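Local coordinates for beta-N-acetylhexosaminidase (Mycobacterium smegmatis, PDB 4YYF), which probably hydrolyses terminal non-reducing N-acetyl-D-hexosamine residues from N-acetyl-beta-D-hexosaminides as a member of glycosyl hydrolase family 3, at residues Q47-G52 and D317-I322; D291-G296 and W321-E326; G69-G74 and L97-S102; G284-T289 and Q353-V358; Y302-A307 and P328-R333. The protein carries 1 engineered substitution. One frame throughout, in Å; residues are numbered along the deposited sequence.

Contact 1. Residues Q47-G52 and D317-I322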
# COMPACT_ATOMS: atom_id res chain seq x y z
N GLN A 47 -7.52 -13.30 0.09
CA GLN A 47 -7.65 -12.17 0.99
C GLN A 47 -6.35 -11.36 1.10
O GLN A 47 -6.35 -10.22 1.56
CB GLN A 47 -8.13 -12.67 2.36
CG GLN A 47 -8.38 -11.58 3.37
CD GLN A 47 -9.46 -10.60 2.93
OE1 GLN A 47 -9.34 -9.39 3.19
NE2 GLN A 47 -10.52 -11.11 2.27
N LEU A 48 -5.24 -11.95 0.67
CA LEU A 48 -3.93 -11.31 0.76
C LEU A 48 -3.57 -10.52 -0.50
O LEU A 48 -2.44 -10.03 -0.63
CB LEU A 48 -2.84 -12.37 1.00
CG LEU A 48 -3.12 -13.33 2.15
CD1 LEU A 48 -1.95 -14.30 2.37
CD2 LEU A 48 -3.45 -12.57 3.44
N LEU A 49 -4.51 -10.42 -1.45
CA LEU A 49 -4.25 -9.79 -2.74
C LEU A 49 -5.07 -8.51 -2.90
O LEU A 49 -6.23 -8.46 -2.49
CB LEU A 49 -4.60 -10.74 -3.89
CG LEU A 49 -4.10 -12.19 -3.80
CD1 LEU A 49 -4.58 -13.00 -4.99
CD2 LEU A 49 -2.57 -12.22 -3.69
N THR A 50 -4.47 -7.48 -3.49
CA THR A 50 -5.22 -6.29 -3.89
C THR A 50 -4.95 -6.07 -5.37
O THR A 50 -3.79 -6.05 -5.79
CB THR A 50 -4.79 -5.05 -3.09
OG1 THR A 50 -5.02 -5.27 -1.69
CG2 THR A 50 -5.60 -3.82 -3.54
N VAL A 51 -6.01 -5.94 -6.16
CA VAL A 51 -5.83 -5.88 -7.61
C VAL A 51 -6.53 -4.69 -8.24
O VAL A 51 -7.67 -4.36 -7.89
CB VAL A 51 -6.30 -7.20 -8.30
CG1 VAL A 51 -5.36 -8.34 -7.94
CG2 VAL A 51 -7.75 -7.54 -7.91
N GLY A 52 -5.84 -4.04 -9.17
CA GLY A 52 -6.42 -2.93 -9.91
C GLY A 52 -7.53 -3.41 -10.83
O GLY A 52 -7.41 -4.49 -11.42
N ASP A 317 2.00 -8.58 4.02
CA ASP A 317 0.66 -9.09 4.34
C ASP A 317 -0.26 -8.95 3.15
O ASP A 317 -1.32 -9.58 3.09
CB ASP A 317 0.02 -8.28 5.45
CG ASP A 317 0.82 -8.31 6.72
OD1 ASP A 317 1.09 -9.42 7.22
OD2 ASP A 317 1.17 -7.21 7.20
N ASN A 318 0.12 -8.08 2.22
CA ASN A 318 -0.78 -7.78 1.12
C ASN A 318 -0.02 -7.50 -0.17
O ASN A 318 0.75 -6.54 -0.25
CB ASN A 318 -1.69 -6.60 1.47
CG ASN A 318 -2.94 -6.56 0.62
OD1 ASN A 318 -2.88 -6.31 -0.58
ND2 ASN A 318 -4.08 -6.80 1.24
N ALA A 319 -0.23 -8.34 -1.16
CA ALA A 319 0.46 -8.23 -2.44
C ALA A 319 -0.43 -7.48 -3.41
O ALA A 319 -1.56 -7.92 -3.70
CB ALA A 319 0.80 -9.61 -2.99
N LEU A 320 0.09 -6.37 -3.93
CA LEU A 320 -0.68 -5.46 -4.76
C LEU A 320 -0.14 -5.46 -6.19
O LEU A 320 1.07 -5.39 -6.39
CB LEU A 320 -0.57 -4.05 -4.16
CG LEU A 320 -1.19 -2.77 -4.76
CD1 LEU A 320 -0.32 -2.13 -5.80
CD2 LEU A 320 -2.56 -3.00 -5.33
N TRP A 321 -1.03 -5.55 -7.17
CA TRP A 321 -0.67 -5.29 -8.57
C TRP A 321 -1.89 -4.75 -9.31
O TRP A 321 -2.97 -4.68 -8.74
CB TRP A 321 -0.01 -6.50 -9.25
CG TRP A 321 -0.93 -7.62 -9.71
CD1 TRP A 321 -1.37 -7.84 -11.00
CD2 TRP A 321 -1.47 -8.68 -8.91
NE1 TRP A 321 -2.16 -8.97 -11.03
CE2 TRP A 321 -2.24 -9.50 -9.77
CE3 TRP A 321 -1.39 -9.01 -7.55
CZ2 TRP A 321 -2.92 -10.63 -9.30
CZ3 TRP A 321 -2.07 -10.13 -7.09
CH2 TRP A 321 -2.83 -10.93 -7.97
N ILE A 322 -1.72 -4.31 -10.56
CA ILE A 322 -2.73 -3.40 -11.10
C ILE A 322 -3.71 -3.97 -12.12
O ILE A 322 -4.44 -3.21 -12.76
CB ILE A 322 -2.12 -2.05 -11.56
CG1 ILE A 322 -1.20 -2.24 -12.77
CG2 ILE A 322 -1.37 -1.38 -10.40
CD1 ILE A 322 -0.70 -0.92 -13.36
O HOH W 1 -6.60 -7.88 0.15
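Leu-49, Thr-50 and Val-51 pair in parallel with Ala-319, Leu-320 and Trp-321, joining the first and last strands of the barrel. Four backbone bonds run in alternation: Ala-319 N to Leu-48 O at 2.8 Å, Thr-50 N to Ala-319 O, Trp-321 N to Thr-50 O, and Gly-52 N to Trp-321 O.

On the Leu-49 face the contact is apolar. Val-51 CG1 lies over the six-membered ring of Trp-321, 3.6 Å from its centroid and 10° off the normal, a CH-pi contact. Leu-49 CD2 meets the edge of the same ring at CZ3, 4.0 Å away. Helices 304-314 and 327-340 also pack against this indole.

The Thr-50 face carries the polar side chains. Thr-50 OG1, anti to its carbonyl carbon (chi1 -60°), donates to Asn-318 OD1 over 2.6 Å, the two side chains crossing at about a right angle. Asn-318 ND2 donates to a water at 3.0 Å, which in turn donates to Gln-47 O and Leu-49 O; ND2 also bonds Asn-355 OD1.

With its oxygen accepting and its nitrogen donating, the buried Asn-318 amide has its flip fixed, and it ties the strand pair to helix 345-357.

Contact 2. Residues D291-G296 and W321-E326; sequences DLSSMG and WITTAE
Asp-291 and Trp-321 bring the two backbones within 4.5 Å at their CA atoms, after which the chains diverge without any strand pairing between them. Ser-293 carries much of what follows. Its OG lies between its own backbone N and carbonyl carbon (chi1 66°), a setting that turns the hydroxyl to the other chain, 3.4 Å from Trp-321 CB and near the plane of the indole at its edge. From there it accepts a weak but straight bond from Ile-322 N, with an angle of 177° at the hydrogen. A water 2.8 Å from Thr-323 OG1, to which it donates, is also bonded to Ser-293 OG and so bridges the two loops.

Ile-322 packs beside this polar link. Its CG2 comes up to Asp-291 CG at 3.6 Å, the side chains crossing at about a right angle, while its CD1 lies against Ser-294 CB at 3.6 Å.

Each loop is braced internally by one carboxylate oxygen with two donors. Asp-291 OD1 takes Ser-293 N at 2.9 Å and also Ser-294 N, both from the same face of the carboxylate; the first bond closes an Asx turn, and the second extends it to an Asx motif. Glu-326 OE1 receives Trp-321 NE1 at 3.1 Å, close to the indole plane, and Thr-323 OG1 at 2.7 Å; the NE1 bond restrains the ring's rotation, and Thr-323 OG1 helps hold the carboxylate that receives it.

These are the loops that follow strands 287-289 and 319-321, at the C-terminal end of a TIM barrel, the end where enzymes of this fold carry their active sites.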
# COMPACT_ATOMS: atom_id res chain seq x y z
N ASP A 291 3.28 -1.78 -6.41
CA ASP A 291 2.78 -2.52 -7.59
C ASP A 291 3.78 -3.54 -8.12
O ASP A 291 4.88 -3.18 -8.52
CB ASP A 291 2.36 -1.47 -8.64
CG ASP A 291 2.15 -2.03 -10.04
OD1 ASP A 291 1.89 -3.23 -10.23
OD2 ASP A 291 2.24 -1.21 -10.98
N LEU A 292 3.38 -4.81 -8.11
CA LEU A 292 4.26 -5.93 -8.49
C LEU A 292 4.23 -6.30 -9.98
O LEU A 292 5.04 -7.11 -10.42
CB LEU A 292 3.94 -7.17 -7.66
CG LEU A 292 4.16 -7.10 -6.15
CD1 LEU A 292 3.54 -8.31 -5.49
CD2 LEU A 292 5.64 -7.02 -5.83
N SER A 293 3.32 -5.73 -10.76
CA SER A 293 3.17 -6.17 -12.15
C SER A 293 3.68 -5.17 -13.20
O SER A 293 4.33 -5.55 -14.17
CB SER A 293 1.72 -6.54 -12.45
OG SER A 293 0.89 -5.40 -12.38
N SER A 294 3.38 -3.89 -13.03
CA SER A 294 3.71 -2.92 -14.08
C SER A 294 5.06 -2.26 -13.86
O SER A 294 5.58 -1.59 -14.76
CB SER A 294 2.65 -1.83 -14.20
OG SER A 294 2.79 -0.86 -13.18
N MSE A 295 5.63 -2.44 -12.68
CA MSE A 295 6.87 -1.74 -12.32
C MSE A 295 8.13 -2.53 -12.67
O MSE A 295 8.30 -3.66 -12.21
CB MSE A 295 6.86 -1.36 -10.82
CG MSE A 295 5.73 -0.41 -10.50
SE MSE A 295 5.72 0.25 -8.67
CE MSE A 295 7.26 1.43 -8.79
N GLY A 296 9.00 -1.90 -13.46
CA GLY A 296 10.19 -2.55 -13.99
C GLY A 296 11.16 -3.10 -12.96
O GLY A 296 11.86 -4.08 -13.23
N TRP A 321 -1.03 -5.55 -7.17
CA TRP A 321 -0.67 -5.29 -8.57
C TRP A 321 -1.89 -4.75 -9.31
O TRP A 321 -2.97 -4.68 -8.74
CB TRP A 321 -0.01 -6.50 -9.25
CG TRP A 321 -0.93 -7.62 -9.71
CD1 TRP A 321 -1.37 -7.84 -11.00
CD2 TRP A 321 -1.47 -8.68 -8.91
NE1 TRP A 321 -2.16 -8.97 -11.03
CE2 TRP A 321 -2.24 -9.50 -9.77
CE3 TRP A 321 -1.39 -9.01 -7.55
CZ2 TRP A 321 -2.92 -10.63 -9.30
CZ3 TRP A 321 -2.07 -10.13 -7.09
CH2 TRP A 321 -2.83 -10.93 -7.97
N ILE A 322 -1.72 -4.31 -10.56
CA ILE A 322 -2.73 -3.40 -11.10
C ILE A 322 -3.71 -3.97 -12.12
O ILE A 322 -4.44 -3.21 -12.76
CB ILE A 322 -2.12 -2.05 -11.56
CG1 ILE A 322 -1.20 -2.24 -12.77
CG2 ILE A 322 -1.37 -1.38 -10.40
CD1 ILE A 322 -0.70 -0.92 -13.36
N THR A 323 -3.75 -5.29 -12.25
CA THR A 323 -4.69 -5.95 -13.15
C THR A 323 -5.31 -7.19 -12.50
O THR A 323 -4.73 -7.76 -11.58
CB THR A 323 -4.00 -6.37 -14.46
OG1 THR A 323 -2.78 -7.05 -14.12
CG2 THR A 323 -3.66 -5.16 -15.33
N THR A 324 -6.47 -7.61 -12.99
CA THR A 324 -7.18 -8.77 -12.44
C THR A 324 -6.90 -10.07 -13.20
O THR A 324 -7.22 -11.15 -12.69
CB THR A 324 -8.69 -8.57 -12.50
OG1 THR A 324 -9.07 -8.38 -13.87
CG2 THR A 324 -9.12 -7.35 -11.67
N ALA A 325 -6.38 -9.97 -14.42
CA ALA A 325 -6.22 -11.15 -15.28
C ALA A 325 -5.41 -12.27 -14.64
O ALA A 325 -5.68 -13.45 -14.86
CB ALA A 325 -5.59 -10.77 -16.62
N GLU A 326 -4.42 -11.91 -13.84
CA GLU A 326 -3.47 -12.90 -13.33
C GLU A 326 -3.96 -13.61 -12.08
O GLU A 326 -3.31 -14.54 -11.59
CB GLU A 326 -2.12 -12.23 -13.04
CG GLU A 326 -1.44 -11.62 -14.26
CD GLU A 326 -1.98 -10.24 -14.63
OE1 GLU A 326 -2.85 -9.70 -13.91
OE2 GLU A 326 -1.52 -9.69 -15.66
O HOH W 2 -0.38 -5.82 -15.01

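Contact 3. Residues G69-G74 and L97-S102; sequences GGIMIG and LPLAVS
Ile-71 and Leu-99 cross at about a right angle, with the Ile-71 CD1 methyl 3.9 Å from Leu-99 CD2. The torsion of Ile-71 sets this up: CG1 sits between its backbone N and carbonyl carbon (chi1 56°), which turns CG1 toward the neighbouring strand and brings CD1 beside Leu-99. Leu-99 swings its other methyl, CD1, over Gly-69 O at 3.7 Å. Further along the same face, Val-101 spreads its two methyls, CG2 to Ile-71 CG1 and CG1 obliquely to Ile-73 CG1 at 4.1 Å.

Helices 56-66 and 86-93 cover this apolar face. Strand 70-73, helix 86-93 and strand 100-107 form a beta-alpha-beta unit of the barrel, and its two strands run parallel, 21° apart. Their backbone bonds alternate, from Ala-100 N to Gly-69 O at 3.0 Å through to Ile-73 N to Ser-102 O at 2.8 Å.

On the other face, inside the barrel, Ser-102 OG stands 3.5 Å from CB of Met-72, a selenomethionine whose extended chain runs on toward Phe-155. A water bonded to Ser-102 OG at 2.9 Å donates to Ile-71 O at 3.2 Å, linking side chain and backbone across the strands.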
# COMPACT_ATOMS: atom_id res chain seq x y z
N GLY A 69 -9.33 -9.81 -1.63
CA GLY A 69 -9.60 -8.98 -0.46
C GLY A 69 -9.72 -7.51 -0.81
O GLY A 69 -10.42 -6.75 -0.12
N GLY A 70 -9.05 -7.09 -1.87
CA GLY A 70 -9.06 -5.68 -2.20
C GLY A 70 -9.04 -5.42 -3.68
O GLY A 70 -8.52 -6.21 -4.46
N ILE A 71 -9.65 -4.30 -4.08
CA ILE A 71 -9.53 -3.80 -5.44
C ILE A 71 -8.93 -2.40 -5.39
O ILE A 71 -9.14 -1.67 -4.42
CB ILE A 71 -10.88 -3.78 -6.18
CG1 ILE A 71 -11.91 -2.97 -5.39
CG2 ILE A 71 -11.37 -5.23 -6.43
CD1 ILE A 71 -13.22 -2.72 -6.17
N MSE A 72 -8.18 -2.03 -6.43
CA MSE A 72 -7.57 -0.72 -6.46
C MSE A 72 -8.13 0.12 -7.61
O MSE A 72 -8.30 -0.37 -8.73
CB MSE A 72 -6.05 -0.80 -6.58
CG MSE A 72 -5.41 0.58 -6.48
SE MSE A 72 -3.50 0.54 -6.76
CE MSE A 72 -3.10 2.41 -6.39
N ILE A 73 -8.40 1.38 -7.32
CA ILE A 73 -8.84 2.34 -8.31
C ILE A 73 -7.59 3.09 -8.78
O ILE A 73 -6.83 3.60 -7.97
CB ILE A 73 -9.79 3.37 -7.67
CG1 ILE A 73 -10.97 2.68 -6.98
CG2 ILE A 73 -10.27 4.38 -8.70
CD1 ILE A 73 -11.82 1.81 -7.90
N GLY A 74 -7.38 3.17 -10.09
CA GLY A 74 -6.23 3.89 -10.61
C GLY A 74 -6.57 4.74 -11.80
O GLY A 74 -7.75 4.89 -12.14
N LEU A 97 -15.02 -11.71 3.86
CA LEU A 97 -14.65 -10.44 4.51
C LEU A 97 -15.14 -9.25 3.70
O LEU A 97 -15.38 -9.37 2.50
CB LEU A 97 -13.13 -10.35 4.73
CG LEU A 97 -12.59 -11.24 5.84
CD1 LEU A 97 -11.08 -11.33 5.78
CD2 LEU A 97 -13.04 -10.69 7.19
N PRO A 98 -15.31 -8.09 4.36
CA PRO A 98 -15.65 -6.89 3.59
C PRO A 98 -14.56 -6.57 2.55
O PRO A 98 -13.40 -6.97 2.72
CB PRO A 98 -15.68 -5.79 4.66
CG PRO A 98 -16.02 -6.49 5.93
CD PRO A 98 -15.35 -7.86 5.82
N LEU A 99 -14.94 -5.87 1.50
CA LEU A 99 -14.01 -5.52 0.43
C LEU A 99 -13.24 -4.26 0.77
O LEU A 99 -13.83 -3.28 1.25
CB LEU A 99 -14.78 -5.30 -0.88
CG LEU A 99 -14.00 -4.97 -2.15
CD1 LEU A 99 -13.11 -6.14 -2.52
CD2 LEU A 99 -14.97 -4.63 -3.31
N ALA A 100 -11.93 -4.27 0.56
CA ALA A 100 -11.13 -3.05 0.72
C ALA A 100 -11.02 -2.37 -0.64
O ALA A 100 -10.79 -3.03 -1.65
CB ALA A 100 -9.73 -3.36 1.27
N VAL A 101 -11.20 -1.06 -0.65
CA VAL A 101 -11.17 -0.31 -1.90
C VAL A 101 -10.10 0.76 -1.76
O VAL A 101 -10.24 1.65 -0.94
CB VAL A 101 -12.54 0.35 -2.16
CG1 VAL A 101 -12.49 1.19 -3.46
CG2 VAL A 101 -13.62 -0.74 -2.25
N SER A 102 -9.04 0.66 -2.56
CA SER A 102 -7.87 1.51 -2.36
C SER A 102 -7.63 2.40 -3.57
O SER A 102 -8.15 2.14 -4.66
CB SER A 102 -6.64 0.65 -2.07
OG SER A 102 -6.40 -0.27 -3.13
O HOH W 3 -7.81 -2.32 -1.61

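Contact 4. Residues G284-T289 and Q353-V358; sequences GGLVYT and QRNAAV
Arg-354 leaves helix 345-357 pointing at the Gly-284–Leu-286 loop, and its CB lies 3.9 Å from Leu-286 CD1. CG beyond it passes Gly-284 O. The chain is extended from CG to NE, which brings CD up to two carbonyl oxygens, 3.5 Å from both Gly-284 O and Gly-285 O. NE then donates to Gly-284 O at 3.0 Å, a bent bond with 136° at the hydrogen. It meets that oxygen from above the carbonyl plane, 51° out of it, and does not use a lone pair. At the tip, NH1 forms a salt bridge with Asp-317, whose carboxylate also holds Arg-274.

Leu-286 packs beside the start of the arginine chain. Its CD1 lies 3.6 Å from Asn-355 OD1, the two side chains crossing at about a right angle, and CD2 meets Val-358 CG2 at 4.0 Å. The Asn-355 amide is spoken for elsewhere: ND2 bonds Ser-351 O and Asp-317 O, and OD1 accepts from Asn-318.

The contact thus sets the C-terminal helix 345-357 against the loop entering strand 287-289. The same helix also touches Gln-47 and Leu-48, just before strand 49-52, so it packs across the N-terminal ends of barrel strands.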
# COMPACT_ATOMS: atom_id res chain seq x y z
N GLY A 284 3.26 -4.11 14.03
CA GLY A 284 2.44 -5.31 13.94
C GLY A 284 1.25 -5.16 13.01
O GLY A 284 0.45 -6.08 12.87
N GLY A 285 1.13 -4.01 12.35
CA GLY A 285 0.01 -3.78 11.45
C GLY A 285 0.23 -4.27 10.03
O GLY A 285 1.16 -5.03 9.73
N LEU A 286 -0.65 -3.81 9.15
CA LEU A 286 -0.73 -4.30 7.79
C LEU A 286 0.37 -3.72 6.91
O LEU A 286 0.64 -2.52 6.93
CB LEU A 286 -2.09 -3.92 7.20
CG LEU A 286 -2.53 -4.63 5.92
CD1 LEU A 286 -2.70 -6.11 6.22
CD2 LEU A 286 -3.83 -4.02 5.39
N VAL A 287 1.02 -4.59 6.14
CA VAL A 287 2.10 -4.16 5.26
C VAL A 287 1.79 -4.53 3.81
O VAL A 287 1.64 -5.72 3.49
CB VAL A 287 3.45 -4.77 5.69
CG1 VAL A 287 4.56 -4.28 4.77
CG2 VAL A 287 3.79 -4.38 7.14
N TYR A 288 1.70 -3.52 2.94
CA TYR A 288 1.47 -3.73 1.51
C TYR A 288 2.79 -3.73 0.75
O TYR A 288 3.78 -3.18 1.23
CB TYR A 288 0.64 -2.57 0.92
CG TYR A 288 -0.83 -2.56 1.25
CD1 TYR A 288 -1.75 -3.16 0.39
CD2 TYR A 288 -1.32 -1.89 2.37
CE1 TYR A 288 -3.12 -3.13 0.66
CE2 TYR A 288 -2.70 -1.85 2.65
CZ TYR A 288 -3.58 -2.48 1.79
OH TYR A 288 -4.94 -2.47 2.03
N THR A 289 2.79 -4.32 -0.46
CA THR A 289 3.86 -4.05 -1.41
C THR A 289 3.41 -2.95 -2.35
O THR A 289 2.22 -2.71 -2.53
CB THR A 289 4.18 -5.26 -2.30
OG1 THR A 289 3.06 -5.49 -3.17
CG2 THR A 289 4.47 -6.50 -1.47
N GLN A 353 -5.15 -12.57 9.34
CA GLN A 353 -5.59 -11.84 10.53
C GLN A 353 -5.35 -10.33 10.44
O GLN A 353 -6.22 -9.54 10.83
CB GLN A 353 -4.91 -12.39 11.80
CG GLN A 353 -5.20 -13.87 12.09
CD GLN A 353 -4.25 -14.44 13.12
OE1 GLN A 353 -3.83 -13.74 14.04
NE2 GLN A 353 -3.92 -15.73 12.98
N ARG A 354 -4.18 -9.92 9.97
CA ARG A 354 -3.89 -8.49 9.85
C ARG A 354 -4.80 -7.80 8.86
O ARG A 354 -5.19 -6.66 9.06
CB ARG A 354 -2.43 -8.24 9.46
CG ARG A 354 -1.46 -8.65 10.56
CD ARG A 354 -0.06 -8.24 10.22
NE ARG A 354 0.89 -8.60 11.28
CZ ARG A 354 1.85 -9.50 11.13
NH1 ARG A 354 1.99 -10.11 9.96
NH2 ARG A 354 2.68 -9.76 12.14
N ASN A 355 -5.10 -8.48 7.76
CA ASN A 355 -6.02 -7.94 6.76
C ASN A 355 -7.43 -7.83 7.32
O ASN A 355 -8.14 -6.87 7.02
CB ASN A 355 -6.06 -8.80 5.49
CG ASN A 355 -4.96 -8.44 4.53
OD1 ASN A 355 -5.02 -7.41 3.86
ND2 ASN A 355 -3.93 -9.30 4.44
N ALA A 356 -7.83 -8.83 8.11
CA ALA A 356 -9.17 -8.79 8.71
C ALA A 356 -9.27 -7.71 9.78
O ALA A 356 -10.33 -7.11 9.96
CB ALA A 356 -9.56 -10.17 9.30
N ALA A 357 -8.16 -7.47 10.49
CA ALA A 357 -8.19 -6.55 11.63
C ALA A 357 -8.54 -5.11 11.24
O ALA A 357 -9.06 -4.34 12.05
CB ALA A 357 -6.88 -6.61 12.41
N VAL A 358 -8.26 -4.73 10.00
CA VAL A 358 -8.63 -3.39 9.58
C VAL A 358 -9.99 -3.31 8.88
O VAL A 358 -10.34 -2.26 8.34
CB VAL A 358 -7.54 -2.72 8.73
CG1 VAL A 358 -6.30 -2.49 9.58
CG2 VAL A 358 -7.20 -3.60 7.52

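Contact 5. Residues Y302-A307 and P328-R333; sequences YGVADA and PAVLDR
Val-330 CG2 packs against the start of helix 304-314: it sits 3.8 Å from Ala-305 CA and 3.9 Å from Val-304 CG1, the two valines crossing at about a right angle. One turn along, Ala-305 CB touches Arg-333 CB at 3.9 Å and CG at 4.1 Å. The small alanine lets the backbones draw close, with CA atoms of Ala-305 and Val-330 only 4.5 Å apart. No hydrogen bond crosses between the segments, and the side chains meet through carbon atoms.

Farther out, polar partners hold the end of Arg-333. Its side chain starts with CG opposite its backbone N and then bends at chi2 (67°), carrying its guanidinium past Ala-305. NH2 makes a salt bridge with Glu-342. Asp-306 OD1 is still 5.6 Å from that NH2 and is instead paired with Arg-310 in its own helix. Underneath, both valines rest on the Trp-321 side chain, and Val-330 also touches Val-308.

Helix 304-314 begins here, with Gly-303 at its N-cap position, and comes between strands 287-289 and 319-321 in the chain. Helix 327-340 follows strand 319-321. The two pack near the surface as neighbouring outer helices of the barrel, with that strand's indole beneath them.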
# COMPACT_ATOMS: atom_id res chain seq x y z
N TYR A 302 10.88 -10.88 -12.26
CA TYR A 302 9.87 -11.84 -11.82
C TYR A 302 8.52 -11.58 -12.47
O TYR A 302 8.08 -10.43 -12.55
CB TYR A 302 9.70 -11.78 -10.30
CG TYR A 302 11.02 -11.80 -9.54
CD1 TYR A 302 11.78 -12.95 -9.47
CD2 TYR A 302 11.49 -10.65 -8.92
CE1 TYR A 302 12.99 -12.96 -8.79
CE2 TYR A 302 12.70 -10.65 -8.23
CZ TYR A 302 13.44 -11.81 -8.17
OH TYR A 302 14.64 -11.81 -7.48
N GLY A 303 7.85 -12.66 -12.91
CA GLY A 303 6.47 -12.57 -13.37
C GLY A 303 5.56 -12.33 -12.19
O GLY A 303 6.00 -12.42 -11.04
N VAL A 304 4.29 -12.03 -12.44
CA VAL A 304 3.39 -11.67 -11.35
C VAL A 304 3.25 -12.74 -10.26
O VAL A 304 3.40 -12.44 -9.07
CB VAL A 304 1.99 -11.28 -11.85
CG1 VAL A 304 1.12 -10.85 -10.66
CG2 VAL A 304 2.08 -10.15 -12.85
N ALA A 305 2.99 -13.98 -10.65
CA ALA A 305 2.79 -15.04 -9.65
C ALA A 305 4.06 -15.25 -8.80
O ALA A 305 3.97 -15.40 -7.58
CB ALA A 305 2.35 -16.33 -10.32
N ASP A 306 5.22 -15.27 -9.44
CA ASP A 306 6.48 -15.43 -8.72
C ASP A 306 6.73 -14.25 -7.78
O ASP A 306 7.19 -14.44 -6.65
CB ASP A 306 7.63 -15.61 -9.73
CG ASP A 306 8.98 -15.82 -9.04
OD1 ASP A 306 9.04 -16.24 -7.86
OD2 ASP A 306 10.01 -15.57 -9.71
N ALA A 307 6.42 -13.03 -8.23
CA ALA A 307 6.63 -11.83 -7.43
C ALA A 307 5.73 -11.81 -6.20
O ALA A 307 6.16 -11.43 -5.10
CB ALA A 307 6.38 -10.58 -8.27
N PRO A 328 -6.32 -15.86 -11.09
CA PRO A 328 -6.38 -17.32 -10.91
C PRO A 328 -5.01 -18.02 -11.01
O PRO A 328 -4.80 -19.00 -10.30
CB PRO A 328 -7.32 -17.79 -12.03
CG PRO A 328 -7.45 -16.64 -12.98
CD PRO A 328 -7.16 -15.39 -12.20
N ALA A 329 -4.11 -17.54 -11.86
CA ALA A 329 -2.77 -18.11 -11.96
C ALA A 329 -1.97 -17.86 -10.69
O ALA A 329 -1.18 -18.71 -10.24
CB ALA A 329 -2.04 -17.55 -13.16
N VAL A 330 -2.16 -16.68 -10.11
CA VAL A 330 -1.48 -16.34 -8.86
C VAL A 330 -1.96 -17.25 -7.73
O VAL A 330 -1.15 -17.82 -7.00
CB VAL A 330 -1.66 -14.85 -8.51
CG1 VAL A 330 -1.24 -14.58 -7.06
CG2 VAL A 330 -0.85 -13.98 -9.47
N LEU A 331 -3.27 -17.39 -7.59
CA LEU A 331 -3.82 -18.26 -6.56
C LEU A 331 -3.37 -19.71 -6.74
O LEU A 331 -3.08 -20.41 -5.77
CB LEU A 331 -5.35 -18.16 -6.56
CG LEU A 331 -5.88 -16.81 -6.05
CD1 LEU A 331 -7.39 -16.72 -6.25
CD2 LEU A 331 -5.53 -16.60 -4.57
N ASP A 332 -3.32 -20.17 -7.99
CA ASP A 332 -2.77 -21.50 -8.29
C ASP A 332 -1.35 -21.65 -7.77
O ASP A 332 -1.00 -22.67 -7.18
CB ASP A 332 -2.78 -21.76 -9.80
CG ASP A 332 -4.15 -22.10 -10.33
OD1 ASP A 332 -5.09 -22.21 -9.52
OD2 ASP A 332 -4.29 -22.26 -11.56
N ARG A 333 -0.53 -20.64 -8.01
CA ARG A 333 0.88 -20.73 -7.62
C ARG A 333 1.01 -20.69 -6.09
O ARG A 333 1.88 -21.33 -5.51
CB ARG A 333 1.67 -19.58 -8.26
CG ARG A 333 3.18 -19.56 -7.94
CD ARG A 333 3.90 -20.77 -8.54
NE ARG A 333 5.34 -20.79 -8.24
CZ ARG A 333 5.89 -21.47 -7.23
NH1 ARG A 333 5.14 -22.19 -6.42
NH2 ARG A 333 7.21 -21.44 -7.04

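In the fold
Contacts 1 and 3 are joined in the barrel sheet by the pairing of strands 49-52 and 70-73: Val-51 of contact 1 bonds Gly-70 and Met-72 of contact 3, and the centres lie about 9 Å apart. Trp-321 belongs to contacts 1 and 2, and its ring supports contact 5 through Val-304 and Val-330. Contacts 2 and 4 sit at opposite ends of the strands, about 20 Å between centres. Contact 2 is at the C-terminal end, where the active site of a TIM barrel is expected. At the other end Asp-317 of contact 1 joins Val-287 and Arg-354 of contact 4, near the sodium ion bound at Ala-347 and Ser-351; the Asp-317 side chain is about 4 Å from the ion.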